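Side-chain contacts in alpha-glucosidase YIHQ (Escherichia coli, PDB 5AEG), which hydrolyses sulfoquinovosyl diacylglycerides, and simpler sulfoquinovosides, to release sulfoquinovose, which the bacterium degrades for carbon and sulfur: residues 383-386 against 387-391; 436-439 against 440-444. One frame throughout, in Å; residues are numbered along the deposited sequence.

Interaction 1: 383-386 against 387-391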
# COMPACT_ATOMS: atom_id res chain seq x y z
N TYR A 383 22.33 -2.06 8.19
CA TYR A 383 20.99 -1.76 8.74
C TYR A 383 21.07 -0.82 9.89
O TYR A 383 20.40 0.23 9.88
CB TYR A 383 20.27 -3.05 9.11
CG TYR A 383 18.90 -2.87 9.67
CD1 TYR A 383 18.70 -2.60 11.01
CD2 TYR A 383 17.78 -2.98 8.86
CE1 TYR A 383 17.44 -2.46 11.56
CE2 TYR A 383 16.49 -2.83 9.38
CZ TYR A 383 16.31 -2.56 10.72
OH TYR A 383 15.03 -2.41 11.22
N ALA A 384 21.93 -1.16 10.88
CA ALA A 384 22.24 -0.28 12.03
C ALA A 384 22.73 1.08 11.63
O ALA A 384 22.29 2.10 12.21
CB ALA A 384 23.29 -0.93 12.97
N TRP A 385 23.63 1.08 10.67
CA TRP A 385 24.23 2.31 10.14
C TRP A 385 23.18 3.23 9.52
O TRP A 385 23.19 4.40 9.72
CB TRP A 385 25.26 1.96 9.05
CG TRP A 385 25.77 3.11 8.16
CD1 TRP A 385 26.63 4.13 8.50
CD2 TRP A 385 25.43 3.33 6.79
NE1 TRP A 385 26.84 4.95 7.42
CE2 TRP A 385 26.12 4.48 6.36
CE3 TRP A 385 24.65 2.64 5.87
CZ2 TRP A 385 26.02 4.96 5.08
CZ3 TRP A 385 24.56 3.11 4.60
CH2 TRP A 385 25.24 4.26 4.21
N PHE A 386 22.34 2.65 8.65
CA PHE A 386 21.35 3.45 7.95
C PHE A 386 20.27 3.93 8.91
O PHE A 386 19.80 5.05 8.80
CB PHE A 386 20.76 2.65 6.78
CG PHE A 386 20.32 3.50 5.65
CD1 PHE A 386 21.17 4.42 5.08
CD2 PHE A 386 19.03 3.42 5.15
CE1 PHE A 386 20.80 5.16 3.99
CE2 PHE A 386 18.63 4.23 4.11
CZ PHE A 386 19.48 5.09 3.49
N LYS A 387 19.89 3.12 9.88
CA LYS A 387 19.05 3.60 10.95
C LYS A 387 19.67 4.82 11.70
O LYS A 387 18.98 5.75 12.08
CB LYS A 387 18.70 2.44 11.86
CG LYS A 387 17.96 2.83 13.13
CD LYS A 387 17.06 1.70 13.60
CE LYS A 387 17.69 0.32 13.77
NZ LYS A 387 18.72 0.33 14.81
N GLU A 388 21.00 4.84 11.89
CA GLU A 388 21.66 6.02 12.50
C GLU A 388 21.65 7.21 11.62
O GLU A 388 21.55 8.35 12.11
CB GLU A 388 23.14 5.72 12.96
CG GLU A 388 23.18 4.72 14.11
CD GLU A 388 22.46 5.15 15.39
OE1 GLU A 388 22.68 6.33 15.76
OE2 GLU A 388 21.70 4.33 16.02
N VAL A 389 21.76 6.98 10.33
CA VAL A 389 21.58 8.06 9.39
C VAL A 389 20.22 8.72 9.64
O VAL A 389 20.15 9.95 9.70
CB VAL A 389 21.71 7.61 7.93
CG1 VAL A 389 21.23 8.67 6.96
CG2 VAL A 389 23.16 7.26 7.58
N ILE A 390 19.16 7.92 9.74
CA ILE A 390 17.84 8.46 9.99
C ILE A 390 17.84 9.22 11.29
O ILE A 390 17.35 10.36 11.36
CB ILE A 390 16.70 7.36 9.96
CG1 ILE A 390 16.52 6.79 8.54
CG2 ILE A 390 15.35 7.99 10.31
CD1 ILE A 390 15.80 5.43 8.48
N LYS A 391 18.39 8.61 12.35
CA LYS A 391 18.34 9.24 13.68
C LYS A 391 19.10 10.54 13.77
O LYS A 391 18.60 11.50 14.30
CB LYS A 391 18.81 8.27 14.76
CG LYS A 391 17.77 7.21 15.02
CD LYS A 391 18.34 5.93 15.58
CE LYS A 391 19.09 6.13 16.86
NZ LYS A 391 19.44 4.73 17.31

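Interaction 2: 436-439 against 440-444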
# COMPACT_ATOMS: atom_id res chain seq x y z
N CYS A 436 13.34 -0.44 9.42
CA CYS A 436 14.48 0.45 9.67
C CYS A 436 13.99 1.80 10.14
O CYS A 436 14.47 2.40 11.17
CB CYS A 436 15.32 0.56 8.40
SG CYS A 436 16.90 1.46 8.57
N ASN A 437 12.96 2.30 9.45
CA ASN A 437 12.30 3.53 9.85
C ASN A 437 11.62 3.45 11.23
O ASN A 437 11.81 4.34 12.09
CB ASN A 437 11.31 3.97 8.72
CG ASN A 437 12.02 4.52 7.48
OD1 ASN A 437 12.31 5.74 7.40
ND2 ASN A 437 12.27 3.66 6.49
N TYR A 438 10.80 2.41 11.42
CA TYR A 438 10.06 2.22 12.65
C TYR A 438 11.04 2.14 13.84
O TYR A 438 10.82 2.77 14.83
CB TYR A 438 9.28 0.90 12.55
CG TYR A 438 8.54 0.53 13.75
CD1 TYR A 438 7.27 0.99 13.97
CD2 TYR A 438 9.14 -0.28 14.75
CE1 TYR A 438 6.58 0.66 15.12
CE2 TYR A 438 8.45 -0.63 15.90
CZ TYR A 438 7.18 -0.15 16.08
OH TYR A 438 6.49 -0.48 17.23
N GLU A 439 12.14 1.38 13.67
CA GLU A 439 13.16 1.25 14.76
C GLU A 439 13.87 2.55 15.05
O GLU A 439 14.11 2.88 16.23
CB GLU A 439 14.13 0.07 14.52
CG GLU A 439 13.41 -1.22 14.77
CD GLU A 439 14.24 -2.49 14.58
OE1 GLU A 439 15.23 -2.52 13.86
OE2 GLU A 439 13.78 -3.51 15.08
N ALA A 440 14.06 3.37 14.05
CA ALA A 440 14.63 4.66 14.29
C ALA A 440 13.77 5.48 15.23
O ALA A 440 14.25 6.08 16.20
CB ALA A 440 14.89 5.39 12.98
N LEU A 441 12.46 5.44 15.00
CA LEU A 441 11.53 6.10 15.90
C LEU A 441 11.45 5.38 17.27
O LEU A 441 11.38 6.02 18.32
CB LEU A 441 10.07 6.18 15.37
CG LEU A 441 9.72 7.30 14.34
CD1 LEU A 441 10.64 7.33 13.20
CD2 LEU A 441 8.27 7.11 13.89
N GLU A 442 11.38 4.08 17.21
CA GLU A 442 11.28 3.31 18.49
C GLU A 442 12.50 3.67 19.39
O GLU A 442 12.32 4.00 20.55
CB GLU A 442 11.25 1.83 18.21
CG GLU A 442 10.74 0.99 19.33
CD GLU A 442 10.84 -0.51 18.99
OE1 GLU A 442 11.58 -0.92 18.04
OE2 GLU A 442 10.13 -1.29 19.65
N GLU A 443 13.68 3.67 18.82
CA GLU A 443 14.90 3.91 19.55
C GLU A 443 15.06 5.34 20.04
O GLU A 443 15.83 5.52 20.93
CB GLU A 443 16.12 3.45 18.75
CG GLU A 443 16.10 1.94 18.59
CD GLU A 443 17.11 1.40 17.65
OE1 GLU A 443 17.98 2.15 17.18
OE2 GLU A 443 17.04 0.20 17.34
N THR A 444 14.33 6.32 19.52
CA THR A 444 14.46 7.72 19.92
C THR A 444 13.26 8.16 20.72
O THR A 444 13.14 9.30 21.10
CB THR A 444 14.58 8.67 18.73
OG1 THR A 444 13.57 8.35 17.76
CG2 THR A 444 15.95 8.58 18.08

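Interaction 1: 383-386 against 387-391
Y383 meets K387 one turn further along helix 380-395, an outer helix of the family 31 TIM barrel. CE of K387 lies 3.6 Å from CE1 of Y383, reached because the lysine chain runs out with CG anti to N and then bends at chi3 (52°) and again at chi4. A long aliphatic stem suits this place: it packs obliquely against the ring, at CE1, while NZ goes on to a salt bridge with E443 of helix 422-444. The i to i+4 bond K387 N to Y383 O is nearly straight (169° at the hydrogen). A384 contributes its carbonyl, with E388 N 3.0 Å from A384 O. W385 lies on the side facing helix 343-351, and V389, one turn on, sets its CG2 methyl over one face of the W385 indole, toward the rim. F386, buried against strand 329-334, shares that same methyl, its CD1 being 4.3 Å from V389 CG2, and its O accepts the N-H of I390. On the solvent side the exposed E388 is paired with K391, whose NZ is shared with E443; K391 NZ meets E388 OE2 on the syn side at 2.6 Å, 27° out of the carboxylate plane.

Interaction 2: 436-439 against 440-444
L441 and A440 fold back onto the turn before them, on the buried flank. The CD1 methyl of L441 comes within 3.4 Å of N437 O, the carbonyl that also accepts the N-H of L441. A440 CB lies at the same distance from that oxygen, and a side chain no larger than a methyl suits the flank toward helix 380-395, which packs close. N437 is buried too, but its amide is satisfied, OD1 by W402 NE1 and ND2 by the carbonyl of W433, while L441 reaches W402 and F452 on the barrel strands. N437 and L441 thus form the inward side of helix 422-444, an outer helix of the (beta/alpha)8 barrel. Near the helix's C-terminal end, i to i+4 bonds run through the whole segment, the shortest being E443 N to E439 O at 2.7 Å. The loose side is that of the exposed E442. With CG anti to N (chi1 -162°), it brings OE1 beside CE2 of Y438, 3.8 Å away, the carboxylate and ring planes 61° apart; the tyrosine itself is buried, edge-to-face with Y464. E439 lies alongside E442, pointing the same way, and E439 OE2 stands 4.5 Å from E442 OE1. Such like charges probably cost some energy, perhaps eased by a long, weak ion pair of E439 OE2 with K435 NZ, while E439 OE1 is hydrogen-bonded to Y383 OH. E443 likewise turns its carboxylate to helix 380-395 and its lysines. At the last turn T444, whose short beta-hydroxyl can reach back to a carbonyl four residues earlier, donates from OG1 to A440 O at 2.8 Å.

Overall arrangement
From the N terminus, interaction 1 comes first and is complete before interaction 2 begins; each lies within a single helix, so neither closes a loop, and the two neither nest nor cross. Strand 401-404 of the barrel separates helix 380-395 from helix 422-444 along the sequence, yet the centres of the two contacts are only 9 Å apart. Polar side-chain ends of helix 380-395 reach those of helix 422-444, and aliphatic carbons pack beside them: CD of K387 rests 3.5 Å from the backbone N of A440. Together, 383-391 and 436-444 join two neighbouring outer helices of the TIM-barrel domain.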